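PDB 1W5T: ORC2 from Aeropyrum pernix, which binds DNA and ATP and takes part in the regulation of DNA replication, through an AAA+ ATPase domain and a winged-helix domain. Local coordinates for residues Asn40-Gly45 and Glu78-Glu83; Asn99-Leu104 and Leu123-Ala128; Glu304-His309 and Lys360-Leu365; Ile312-Ile317 and Gly366-Lys371. All coordinates share one frame; numbering follows the deposited sequence.

Interaction 1: Asn40-Gly45 and Glu78-Glu83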
loop_
_atom_site.group_PDB
_atom_site.type_symbol
_atom_site.label_atom_id
_atom_site.label_comp_id
_atom_site.label_asym_id
_atom_site.label_seq_id
_atom_site.Cartn_x
_atom_site.Cartn_y
_atom_site.Cartn_z
ATOM N N ASN A 40 10.236 17.392 -15.296
ATOM C CA ASN A 40 9.804 18.086 -16.513
ATOM C C ASN A 40 9.242 19.491 -16.258
ATOM O O ASN A 40 9.581 20.429 -16.972
ATOM C CB ASN A 40 8.697 17.285 -17.246
ATOM C CG ASN A 40 9.219 16.082 -17.965
ATOM O OD1 ASN A 40 8.432 15.246 -18.405
ATOM N ND2 ASN A 40 10.540 15.978 -18.112
ATOM N N ARG A 41 8.316 19.590 -15.297
ATOM C CA ARG A 41 7.756 20.873 -14.860
ATOM C C ARG A 41 8.868 21.733 -14.230
ATOM O O ARG A 41 8.986 22.907 -14.515
ATOM C CB ARG A 41 6.610 20.620 -13.881
ATOM C CG ARG A 41 5.906 21.850 -13.356
ATOM C CD ARG A 41 4.502 22.149 -13.934
ATOM N NE ARG A 41 3.746 21.010 -14.395
ATOM C CZ ARG A 41 2.691 21.011 -15.193
ATOM N NH1 ARG A 41 2.134 19.838 -15.445
ATOM N NH2 ARG A 41 2.196 22.124 -15.754
ATOM N N LEU A 42 9.718 21.122 -13.409
ATOM C CA LEU A 42 10.673 21.885 -12.629
ATOM C C LEU A 42 11.873 22.353 -13.443
ATOM O O LEU A 42 12.319 23.460 -13.281
ATOM C CB LEU A 42 11.109 21.048 -11.438
ATOM C CG LEU A 42 11.627 21.578 -10.109
ATOM C CD1 LEU A 42 12.997 20.948 -9.890
ATOM C CD2 LEU A 42 11.623 23.095 -9.975
ATOM N N LEU A 43 12.411 21.479 -14.278
ATOM C CA LEU A 43 13.602 21.786 -15.059
ATOM C C LEU A 43 13.288 22.687 -16.278
ATOM O O LEU A 43 14.192 23.185 -16.922
ATOM C CB LEU A 43 14.269 20.503 -15.515
ATOM C CG LEU A 43 15.453 19.988 -14.717
ATOM C CD1 LEU A 43 15.476 20.417 -13.227
ATOM C CD2 LEU A 43 15.500 18.493 -14.840
ATOM N N SER A 44 12.000 22.898 -16.556
ATOM C CA SER A 44 11.565 23.837 -17.581
ATOM C C SER A 44 11.086 25.189 -17.016
ATOM O O SER A 44 10.398 25.934 -17.723
ATOM C CB SER A 44 10.446 23.216 -18.390
ATOM O OG SER A 44 9.191 23.516 -17.815
ATOM N N GLY A 45 11.428 25.496 -15.756
ATOM C CA GLY A 45 11.151 26.803 -15.159
ATOM C C GLY A 45 9.710 27.027 -14.744
ATOM O O GLY A 45 9.330 28.115 -14.326
ATOM N N GLU A 78 17.819 14.578 -5.905
ATOM C CA GLU A 78 19.170 14.483 -6.479
ATOM C C GLU A 78 19.271 15.161 -7.858
ATOM O O GLU A 78 20.197 15.961 -8.089
ATOM C CB GLU A 78 19.775 13.071 -6.562
ATOM C CG GLU A 78 19.040 11.928 -5.890
ATOM C CD GLU A 78 19.761 10.557 -6.032
ATOM O OE1 GLU A 78 20.764 10.474 -6.791
ATOM O OE2 GLU A 78 19.296 9.561 -5.379
ATOM N N ALA A 79 18.319 14.856 -8.748
ATOM C CA ALA A 79 18.363 15.395 -10.115
ATOM C C ALA A 79 18.214 16.932 -10.134
ATOM O O ALA A 79 18.849 17.622 -10.958
ATOM C CB ALA A 79 17.333 14.742 -11.001
ATOM N N ALA A 80 17.417 17.466 -9.220
ATOM C CA ALA A 80 17.193 18.897 -9.221
ATOM C C ALA A 80 18.428 19.632 -8.686
ATOM O O ALA A 80 18.727 20.747 -9.116
ATOM C CB ALA A 80 15.928 19.278 -8.437
ATOM N N ALA A 81 19.151 18.985 -7.771
ATOM C CA ALA A 81 20.379 19.551 -7.261
ATOM C C ALA A 81 21.488 19.634 -8.308
ATOM O O ALA A 81 22.267 20.575 -8.274
ATOM C CB ALA A 81 20.860 18.807 -6.001
ATOM N N LYS A 82 21.580 18.672 -9.228
ATOM C CA LYS A 82 22.552 18.787 -10.330
ATOM C C LYS A 82 22.382 20.106 -11.100
ATOM O O LYS A 82 23.338 20.656 -11.605
ATOM C CB LYS A 82 22.454 17.599 -11.293
ATOM C CG LYS A 82 23.229 16.356 -10.833
ATOM C CD LYS A 82 22.490 15.072 -11.241
ATOM C CE LYS A 82 23.272 14.272 -12.278
ATOM N NZ LYS A 82 23.727 12.940 -11.740
ATOM N N GLU A 83 21.147 20.587 -11.186
ATOM C CA GLU A 83 20.833 21.883 -11.787
ATOM C C GLU A 83 20.781 23.028 -10.738
ATOM O O GLU A 83 20.374 24.158 -11.031
ATOM C CB GLU A 83 19.507 21.778 -12.529
ATOM C CG GLU A 83 19.408 20.578 -13.475
ATOM C CD GLU A 83 20.294 20.712 -14.715
ATOM O OE1 GLU A 83 20.639 19.664 -15.328
ATOM O OE2 GLU A 83 20.645 21.867 -15.075
#

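Interaction 2: Asn99-Leu104 and Leu123-Ala128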
loop_
_atom_site.group_PDB
_atom_site.type_symbol
_atom_site.label_atom_id
_atom_site.label_comp_id
_atom_site.label_asym_id
_atom_site.label_seq_id
_atom_site.Cartn_x
_atom_site.Cartn_y
_atom_site.Cartn_z
ATOM N N ASN A 99 -6.542 15.608 11.442
ATOM C CA ASN A 99 -7.002 16.797 10.723
ATOM C C ASN A 99 -5.913 17.403 9.836
ATOM O O ASN A 99 -4.736 17.042 9.948
ATOM C CB ASN A 99 -7.474 17.851 11.721
ATOM C CG ASN A 99 -6.549 17.959 12.918
ATOM O OD1 ASN A 99 -5.322 17.896 12.772
ATOM N ND2 ASN A 99 -7.132 18.095 14.123
ATOM N N LEU A 100 -6.315 18.329 8.962
ATOM C CA LEU A 100 -5.403 19.036 8.084
ATOM C C LEU A 100 -4.421 19.877 8.897
ATOM O O LEU A 100 -3.251 20.048 8.515
ATOM C CB LEU A 100 -6.174 19.921 7.098
ATOM C CG LEU A 100 -5.414 20.438 5.865
ATOM C CD1 LEU A 100 -5.016 19.319 4.889
ATOM C CD2 LEU A 100 -6.230 21.487 5.116
ATOM N N TYR A 101 -4.894 20.399 10.026
ATOM C CA TYR A 101 -4.027 21.171 10.889
ATOM C C TYR A 101 -2.822 20.310 11.315
ATOM O O TYR A 101 -1.695 20.802 11.339
ATOM C CB TYR A 101 -4.780 21.735 12.107
ATOM C CG TYR A 101 -3.824 22.350 13.119
ATOM C CD1 TYR A 101 -3.495 23.702 13.077
ATOM C CD2 TYR A 101 -3.219 21.553 14.105
ATOM C CE1 TYR A 101 -2.586 24.239 14.016
ATOM C CE2 TYR A 101 -2.341 22.074 15.017
ATOM C CZ TYR A 101 -2.025 23.403 14.974
ATOM O OH TYR A 101 -1.137 23.899 15.902
ATOM N N THR A 102 -3.073 19.045 11.654
ATOM C CA THR A 102 -2.002 18.157 12.099
ATOM C C THR A 102 -1.088 17.742 10.938
ATOM O O THR A 102 0.115 17.786 11.082
ATOM C CB THR A 102 -2.564 16.906 12.863
ATOM O OG1 THR A 102 -3.360 17.337 13.973
ATOM C CG2 THR A 102 -1.452 16.110 13.548
ATOM N N ILE A 103 -1.663 17.376 9.797
ATOM C CA ILE A 103 -0.889 17.088 8.576
ATOM C C ILE A 103 0.117 18.216 8.266
ATOM O O ILE A 103 1.327 17.981 8.094
ATOM C CB ILE A 103 -1.856 16.764 7.379
ATOM C CG1 ILE A 103 -2.477 15.373 7.582
ATOM C CG2 ILE A 103 -1.132 16.832 6.016
ATOM C CD1 ILE A 103 -3.873 15.190 7.024
ATOM N N LEU A 104 -0.404 19.447 8.290
ATOM C CA LEU A 104 0.386 20.635 8.036
ATOM C C LEU A 104 1.506 20.886 9.037
ATOM O O LEU A 104 2.625 21.268 8.659
ATOM C CB LEU A 104 -0.506 21.861 7.933
ATOM C CG LEU A 104 -1.353 21.933 6.676
ATOM C CD1 LEU A 104 -2.003 23.285 6.729
ATOM C CD2 LEU A 104 -0.589 21.766 5.392
ATOM N N LEU A 123 -5.114 26.797 6.587
ATOM C CA LEU A 123 -4.843 27.731 5.499
ATOM C C LEU A 123 -3.643 28.627 5.789
ATOM O O LEU A 123 -2.831 28.869 4.896
ATOM C CB LEU A 123 -6.093 28.590 5.206
ATOM C CG LEU A 123 -6.009 29.810 4.269
ATOM C CD1 LEU A 123 -5.662 29.370 2.849
ATOM C CD2 LEU A 123 -7.304 30.659 4.252
ATOM N N ASP A 124 -3.537 29.129 7.018
ATOM C CA ASP A 124 -2.513 30.117 7.361
ATOM C C ASP A 124 -1.137 29.459 7.370
ATOM O O ASP A 124 -0.152 30.051 6.909
ATOM C CB ASP A 124 -2.797 30.780 8.710
ATOM C CG ASP A 124 -3.841 31.895 8.631
ATOM O OD1 ASP A 124 -4.639 32.000 7.657
ATOM O OD2 ASP A 124 -3.949 32.738 9.555
ATOM N N ILE A 125 -1.091 28.217 7.844
ATOM C CA ILE A 125 0.145 27.442 7.832
ATOM C C ILE A 125 0.664 27.200 6.394
ATOM O O ILE A 125 1.853 27.230 6.123
ATOM C CB ILE A 125 -0.017 26.083 8.562
ATOM C CG1 ILE A 125 -0.465 26.255 10.026
ATOM C CG2 ILE A 125 1.298 25.309 8.483
ATOM C CD1 ILE A 125 -0.747 24.898 10.760
ATOM N N LEU A 126 -0.272 26.949 5.503
ATOM C CA LEU A 126 -0.016 26.772 4.108
ATOM C C LEU A 126 0.525 28.068 3.509
ATOM O O LEU A 126 1.471 28.029 2.730
ATOM C CB LEU A 126 -1.311 26.322 3.430
ATOM C CG LEU A 126 -1.199 25.497 2.143
ATOM C CD1 LEU A 126 -0.346 24.271 2.338
ATOM C CD2 LEU A 126 -2.582 25.109 1.648
ATOM N N LYS A 127 -0.060 29.204 3.896
ATOM C CA LYS A 127 0.443 30.524 3.466
ATOM C C LYS A 127 1.875 30.755 3.901
ATOM O O LYS A 127 2.653 31.187 3.083
ATOM C CB LYS A 127 -0.423 31.689 3.988
ATOM C CG LYS A 127 -1.835 31.723 3.446
ATOM C CD LYS A 127 -2.554 32.985 3.945
ATOM C CE LYS A 127 -4.076 32.900 3.790
ATOM N NZ LYS A 127 -4.753 32.942 5.151
ATOM N N ALA A 128 2.201 30.483 5.170
ATOM C CA ALA A 128 3.559 30.705 5.732
ATOM C C ALA A 128 4.606 29.800 5.048
ATOM O O ALA A 128 5.768 30.193 4.808
ATOM C CB ALA A 128 3.566 30.484 7.222
#

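Interaction 3: Glu304-His309 and Lys360-Leu365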
loop_
_atom_site.group_PDB
_atom_site.type_symbol
_atom_site.label_atom_id
_atom_site.label_comp_id
_atom_site.label_asym_id
_atom_site.label_seq_id
_atom_site.Cartn_x
_atom_site.Cartn_y
_atom_site.Cartn_z
ATOM N N GLU A 304 -15.283 -6.825 8.796
ATOM C CA GLU A 304 -16.238 -6.169 9.679
ATOM C C GLU A 304 -17.125 -5.183 8.942
ATOM O O GLU A 304 -18.246 -4.935 9.361
ATOM C CB GLU A 304 -15.489 -5.419 10.792
ATOM C CG GLU A 304 -14.744 -6.312 11.783
ATOM C CD GLU A 304 -14.189 -5.592 13.020
ATOM O OE1 GLU A 304 -13.677 -4.433 12.940
ATOM O OE2 GLU A 304 -14.244 -6.222 14.099
ATOM N N ALA A 305 -16.611 -4.601 7.860
ATOM C CA ALA A 305 -17.386 -3.705 7.013
ATOM C C ALA A 305 -18.392 -4.449 6.146
ATOM O O ALA A 305 -19.289 -3.852 5.571
ATOM C CB ALA A 305 -16.468 -2.882 6.124
ATOM N N LEU A 306 -18.249 -5.753 6.043
ATOM C CA LEU A 306 -19.128 -6.540 5.174
ATOM C C LEU A 306 -20.410 -6.932 5.918
ATOM O O LEU A 306 -20.356 -7.228 7.089
ATOM C CB LEU A 306 -18.379 -7.808 4.738
ATOM C CG LEU A 306 -17.739 -7.851 3.359
ATOM C CD1 LEU A 306 -17.271 -6.429 2.871
ATOM C CD2 LEU A 306 -16.650 -8.967 3.251
ATOM N N SER A 307 -21.537 -6.945 5.221
ATOM C CA SER A 307 -22.782 -7.532 5.696
ATOM C C SER A 307 -22.732 -9.068 5.922
ATOM O O SER A 307 -21.954 -9.780 5.303
ATOM C CB SER A 307 -23.905 -7.163 4.731
ATOM O OG SER A 307 -24.174 -8.189 3.793
ATOM N N ILE A 308 -23.559 -9.545 6.839
ATOM C CA ILE A 308 -23.619 -10.946 7.265
ATOM C C ILE A 308 -23.692 -11.864 6.059
ATOM O O ILE A 308 -23.122 -12.941 6.025
ATOM C CB ILE A 308 -24.899 -11.171 8.134
ATOM C CG1 ILE A 308 -24.864 -10.326 9.399
ATOM C CG2 ILE A 308 -25.073 -12.616 8.509
ATOM C CD1 ILE A 308 -26.203 -10.271 10.125
ATOM N N HIS A 309 -24.399 -11.385 5.052
ATOM C CA HIS A 309 -24.729 -12.197 3.920
ATOM C C HIS A 309 -23.576 -12.392 2.972
ATOM O O HIS A 309 -23.356 -13.508 2.511
ATOM C CB HIS A 309 -26.018 -11.702 3.292
ATOM C CG HIS A 309 -27.222 -12.269 3.975
ATOM N ND1 HIS A 309 -27.777 -13.481 3.612
ATOM C CD2 HIS A 309 -27.900 -11.859 5.073
ATOM C CE1 HIS A 309 -28.776 -13.767 4.428
ATOM N NE2 HIS A 309 -28.873 -12.798 5.322
ATOM N N LYS A 360 -20.356 -10.070 -6.633
ATOM C CA LYS A 360 -19.605 -9.012 -7.302
ATOM C C LYS A 360 -18.699 -8.248 -6.347
ATOM O O LYS A 360 -17.512 -8.138 -6.585
ATOM C CB LYS A 360 -20.529 -8.029 -8.010
ATOM C CG LYS A 360 -19.898 -7.537 -9.302
ATOM C CD LYS A 360 -19.765 -8.668 -10.362
ATOM C CE LYS A 360 -19.747 -8.075 -11.807
ATOM N NZ LYS A 360 -19.734 -6.564 -11.748
ATOM N N HIS A 361 -19.272 -7.755 -5.257
ATOM C CA HIS A 361 -18.524 -6.986 -4.287
ATOM C C HIS A 361 -17.335 -7.747 -3.708
ATOM O O HIS A 361 -16.256 -7.176 -3.569
ATOM C CB HIS A 361 -19.423 -6.499 -3.178
ATOM C CG HIS A 361 -18.774 -5.482 -2.319
ATOM N ND1 HIS A 361 -18.701 -5.605 -0.947
ATOM C CD2 HIS A 361 -18.108 -4.346 -2.637
ATOM C CE1 HIS A 361 -18.030 -4.578 -0.456
ATOM N NE2 HIS A 361 -17.670 -3.795 -1.460
ATOM N N LEU A 362 -17.542 -9.027 -3.372
ATOM C CA LEU A 362 -16.478 -9.894 -2.880
ATOM C C LEU A 362 -15.384 -9.948 -3.915
ATOM O O LEU A 362 -14.215 -9.892 -3.565
ATOM C CB LEU A 362 -16.950 -11.344 -2.568
ATOM C CG LEU A 362 -17.834 -11.558 -1.312
ATOM C CD1 LEU A 362 -18.509 -12.940 -1.228
ATOM C CD2 LEU A 362 -17.141 -11.207 0.017
ATOM N N THR A 363 -15.768 -10.041 -5.184
ATOM C CA THR A 363 -14.804 -10.118 -6.256
ATOM C C THR A 363 -13.977 -8.831 -6.353
ATOM O O THR A 363 -12.750 -8.874 -6.460
ATOM C CB THR A 363 -15.516 -10.423 -7.600
ATOM O OG1 THR A 363 -15.838 -11.817 -7.634
ATOM C CG2 THR A 363 -14.563 -10.240 -8.772
ATOM N N SER A 364 -14.661 -7.699 -6.302
ATOM C CA SER A 364 -14.000 -6.408 -6.431
ATOM C C SER A 364 -13.109 -6.106 -5.242
ATOM O O SER A 364 -12.203 -5.268 -5.344
ATOM C CB SER A 364 -15.012 -5.296 -6.636
ATOM O OG SER A 364 -15.676 -5.036 -5.454
ATOM N N LEU A 365 -13.336 -6.802 -4.126
ATOM C CA LEU A 365 -12.502 -6.596 -2.942
ATOM C C LEU A 365 -11.285 -7.491 -3.041
ATOM O O LEU A 365 -10.455 -7.503 -2.132
ATOM C CB LEU A 365 -13.239 -6.863 -1.622
ATOM C CG LEU A 365 -14.220 -5.829 -1.036
ATOM C CD1 LEU A 365 -15.099 -6.460 0.066
ATOM C CD2 LEU A 365 -13.534 -4.559 -0.500
#

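Interaction 4: Ile312-Ile317 and Gly366-Lys371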
loop_
_atom_site.group_PDB
_atom_site.type_symbol
_atom_site.label_atom_id
_atom_site.label_comp_id
_atom_site.label_asym_id
_atom_site.label_seq_id
_atom_site.Cartn_x
_atom_site.Cartn_y
_atom_site.Cartn_z
ATOM N N ILE A 312 -21.354 -14.847 4.921
ATOM C CA ILE A 312 -21.794 -16.224 4.714
ATOM C C ILE A 312 -21.286 -16.825 3.371
ATOM O O ILE A 312 -20.856 -17.968 3.313
ATOM C CB ILE A 312 -23.352 -16.356 4.866
ATOM C CG1 ILE A 312 -23.756 -16.183 6.319
ATOM C CG2 ILE A 312 -23.833 -17.722 4.441
ATOM C CD1 ILE A 312 -25.068 -15.460 6.461
ATOM N N ILE A 313 -21.337 -16.034 2.322
ATOM C CA ILE A 313 -20.886 -16.440 0.996
ATOM C C ILE A 313 -19.370 -16.582 0.930
ATOM O O ILE A 313 -18.842 -17.588 0.375
ATOM C CB ILE A 313 -21.395 -15.459 -0.067
ATOM C CG1 ILE A 313 -22.937 -15.393 -0.001
ATOM C CG2 ILE A 313 -20.892 -15.893 -1.441
ATOM C CD1 ILE A 313 -23.581 -14.132 -0.703
ATOM N N LEU A 314 -18.673 -15.611 1.515
ATOM C CA LEU A 314 -17.225 -15.710 1.660
ATOM C C LEU A 314 -16.804 -17.010 2.374
ATOM O O LEU A 314 -15.908 -17.729 1.925
ATOM C CB LEU A 314 -16.641 -14.476 2.362
ATOM C CG LEU A 314 -15.107 -14.400 2.436
ATOM C CD1 LEU A 314 -14.506 -14.567 1.046
ATOM C CD2 LEU A 314 -14.617 -13.057 3.045
ATOM N N ARG A 315 -17.465 -17.295 3.484
ATOM C CA ARG A 315 -17.211 -18.508 4.240
ATOM C C ARG A 315 -17.371 -19.764 3.381
ATOM O O ARG A 315 -16.521 -20.646 3.395
ATOM C CB ARG A 315 -18.133 -18.586 5.461
ATOM C CG ARG A 315 -17.614 -19.551 6.505
ATOM C CD ARG A 315 -18.642 -20.482 7.052
ATOM N NE ARG A 315 -18.256 -20.983 8.372
ATOM C CZ ARG A 315 -17.828 -22.226 8.614
ATOM N NH1 ARG A 315 -17.515 -22.584 9.847
ATOM N NH2 ARG A 315 -17.717 -23.121 7.631
ATOM N N LEU A 316 -18.444 -19.807 2.606
ATOM C CA LEU A 316 -18.745 -20.985 1.828
ATOM C C LEU A 316 -17.714 -21.198 0.724
ATOM O O LEU A 316 -17.266 -22.319 0.485
ATOM C CB LEU A 316 -20.156 -20.895 1.251
ATOM C CG LEU A 316 -21.345 -21.051 2.196
ATOM C CD1 LEU A 316 -22.549 -20.469 1.514
ATOM C CD2 LEU A 316 -21.601 -22.519 2.615
ATOM N N ILE A 317 -17.329 -20.100 0.063
ATOM C CA ILE A 317 -16.292 -20.129 -0.954
ATOM C C ILE A 317 -14.982 -20.582 -0.317
ATOM O O ILE A 317 -14.267 -21.377 -0.893
ATOM C CB ILE A 317 -16.173 -18.765 -1.620
ATOM C CG1 ILE A 317 -17.403 -18.514 -2.501
ATOM C CG2 ILE A 317 -14.866 -18.638 -2.403
ATOM C CD1 ILE A 317 -17.381 -17.233 -3.367
ATOM N N GLY A 366 -11.210 -8.239 -4.142
ATOM C CA GLY A 366 -10.132 -9.170 -4.389
ATOM C C GLY A 366 -10.130 -10.399 -3.511
ATOM O O GLY A 366 -9.139 -11.123 -3.464
ATOM N N LEU A 367 -11.220 -10.629 -2.797
ATOM C CA LEU A 367 -11.294 -11.757 -1.865
ATOM C C LEU A 367 -11.548 -13.073 -2.596
ATOM O O LEU A 367 -11.157 -14.132 -2.127
ATOM C CB LEU A 367 -12.382 -11.548 -0.806
ATOM C CG LEU A 367 -12.073 -10.489 0.240
ATOM C CD1 LEU A 367 -13.302 -10.186 1.086
ATOM C CD2 LEU A 367 -10.883 -10.948 1.096
ATOM N N VAL A 368 -12.227 -12.984 -3.736
ATOM C CA VAL A 368 -12.606 -14.157 -4.488
ATOM C C VAL A 368 -12.334 -13.903 -5.957
ATOM O O VAL A 368 -12.583 -12.807 -6.452
ATOM C CB VAL A 368 -14.100 -14.611 -4.192
ATOM C CG1 VAL A 368 -14.549 -14.229 -2.810
ATOM C CG2 VAL A 368 -15.098 -14.104 -5.205
ATOM N N ASP A 369 -11.781 -14.889 -6.658
ATOM C CA ASP A 369 -11.727 -14.777 -8.128
ATOM C C ASP A 369 -12.956 -15.439 -8.760
ATOM O O ASP A 369 -13.481 -16.448 -8.268
ATOM C CB ASP A 369 -10.433 -15.323 -8.765
ATOM C CG ASP A 369 -9.188 -15.070 -7.923
ATOM O OD1 ASP A 369 -8.788 -13.899 -7.735
ATOM O OD2 ASP A 369 -8.520 -16.001 -7.440
ATOM N N ALA A 370 -13.398 -14.822 -9.848
ATOM C CA ALA A 370 -14.517 -15.282 -10.657
ATOM C C ALA A 370 -14.037 -15.498 -12.093
ATOM O O ALA A 370 -13.284 -14.680 -12.636
ATOM C CB ALA A 370 -15.638 -14.270 -10.626
ATOM N N LYS A 371 -14.442 -16.622 -12.679
ATOM C CA LYS A 371 -14.109 -16.980 -14.058
ATOM C C LYS A 371 -15.301 -17.762 -14.661
ATOM O O LYS A 371 -15.914 -18.593 -13.972
ATOM C CB LYS A 371 -12.789 -17.772 -14.118
ATOM C CG LYS A 371 -12.903 -19.212 -14.594
ATOM C CD LYS A 371 -11.838 -20.109 -13.983
ATOM C CE LYS A 371 -10.863 -20.646 -15.047
ATOM N NZ LYS A 371 -9.785 -21.535 -14.483
#

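Interaction 1: Asn40-Gly45 and Glu78-Glu83
A80 and E83 meet L42 and L43 across this contact; A80 lies on the last turn of helix 65-82, a turn held by the backbone bond from K82 N to E78 O, 3.2 Å, and E83 follows it. No hydrogen bond passes between 40-45 and 78-83, so the two helix ends are joined by carbon atoms alone. The inner part of the contact is L42 CD1 against A80 CB at 3.7 Å, both residues buried. L42 reaches that methyl because its CG stands anti to the backbone N, chi1 -154°, and beside the carbonyl carbon. Further out, L43 and E83 cross at about a right angle. The nearest atoms there are L43 CD1 and E83 CG, 3.9 Å apart, with L43 CG at 4.2 Å from the same E83 CG. E83 therefore offers its aliphatic part to the leucine, and a bend at chi2, -71°, turns its chain before the carboxylate. Here a charged residue at an exposed margin lends hydrocarbon to an apolar contact. The first helix stops in a Schellman motif, with G45 at positive phi as its C-prime residue and a weak bond from G45 N to L42 O, 3.3 Å. The second runs out close by, and L85, in the loop that follows it, touches both L42 and L43. R41 forms a salt bridge with D50, just ahead of strand 51-56, and A79 rests on L39. The contact thus joins the C-terminal ends of helices 28-43 and 65-82, the latter leading through L85 to strand 87-93, an outermost strand of the parallel sheet.

Interaction 2: Asn99-Leu104 and Leu123-Ala128
I125 and L104 face each other between two helices that run nearly side by side, their short axes 9.8 Å apart at an angle of 23°. The two residues share the contact about equally, and I125 sends its branches different ways. Its CG1 lies anti to the carbonyl carbon, chi1 -58°, and carries CD1 out to the Y101 ring, where it comes within 3.8 Å of Y101 CD1 and equally near CE1, approaching obliquely. CG2 and the branch point CB pack on L104: I125 CG2 is 3.9 Å from L104 CB, while I125 CB is 3.9 Å from L104 CD1. L104, with CG anti to the carbonyl carbon (chi1 -72°), likewise splits its methyls, for L104 CD2 meets L126 CD1 at 4.0 Å, these two side chains crossing at about a right angle. Y101 closes one flank of the group, its ring held by a hydrogen bond from its hydroxyl group to V117 O. At the start of the first helix, N99 is the N-cap, its OD1 accepting from T102 N at 2.8 Å. L100 and L126 both reach L164 of helix 158-165, which extends the apolar layer. Helices 100-111 and 122-136 together form the connection between the neighbouring parallel strands 87-93 and 139-145. Such a helical crossover within a five-stranded sheet of order 2-3-4-1-5 belongs to the P-loop NTPase core of AAA+ ATPases.

Interaction 3: Glu304-His309 and Lys360-Leu365
The imidazole of H361 meets L306 at its edge: L306 CD1 lies near the ring plane, 3.9 Å from H361 CE1. One face of the same ring carries L365 CG, 3.9 Å above the plane and offset toward the rim, so the histidine is flanked by leucine carbon in two directions. On that same edge H361 ND1 is hydrogen-bonded to E310 OE2, at the start of helix 308-322; that bond and the leucine over the face together limit how the ring can turn. Across the contact L306 is the sole residue contributed by 304-309, and its two methyls divide the task. L306 CD1 and L365 CD1 meet tip to tip at 3.5 Å, while L306 CD2 stands 4.0 Å from L362 CD2. L362 places that methyl with CG anti to the carbonyl carbon, chi1 -72°. L306 thus packs where helix 352-364 ends, against H361, L362 and L365. Just beyond it, S307 caps the next helix weakly, its OG accepting from H309 N at 3.4 Å. The last turn of the other helix is tied by S364 OG to H361 O, 2.9 Å. L306 also touches L311 of helix 308-322, which continues the apolar packing within the winged-helix domain. The contact itself is dispersive and has no hydrogen bond across it. Directional bonding is confined to its margins, where the carboxylate of E310 might favour a protonated H361, which would add an electrostatic element to the bond between the helices.

Interaction 4: Ile312-Ile317 and Gly366-Lys371
L314 is the residue of helix 308-322 that packs on both L367 and V368. From CB its chain leaves with CG anti to the backbone N, chi1 -174°; neither CB nor CG comes close to 366-371, and the touching begins at the fork. L314 CD1 lies 3.9 Å from V368 CG1 and 4.1 Å from L367 CB, so it rests against two successive residues. L314 CD2 goes to L367 CD1, 3.7 Å away, the two leucines crossing at about a right angle. One helical turn on, I317 adds a looser touch: I317 CD1 is 4.2 Å from V368 CG1, the valine methyl that L314 also meets. V368 therefore sits with one branch against both helix residues. The chain reaches this position through G366, whose positive phi ends helix 352-364 in a Schellman motif and sends L367 and V368 back over helix 308-322. Strand 368-372 is fixed separately, by backbone bonds of D369 and K371 to strand 382-386 and by the salt bridge of D369 to R385. L386 and F384 of that partner strand touch L314 and I317, so the helix packs on both strands of the antiparallel pair, the base of the wing in a winged-helix fold. The chemistry is consequently split: carbon packing, without direction, binds sheet to helix, whereas hydrogen bonds and ion pairing set the strands' alignment.

How the interactions relate
Taken together, the four contacts illustrate how chemistry can follow burial. Interactions 2, 3 and 4 are buried and rest mainly on branched aliphatic side chains, with a tyrosine and a histidine ring at the edges of interactions 2 and 3, whereas interaction 1 is half exposed and includes a glutamate. Interactions 1 and 2 belong to the ATPase part, their centres 27 Å apart without touching; each joins two helices. In the winged-helix domain, interaction 3 packs L306, just before helix 308-322, on the end of helix 352-364; interaction 4 packs helix 308-322 itself on the strand that follows. Their centres are 9 Å apart, and L362 packs on V368 and I313, forming one continuous core.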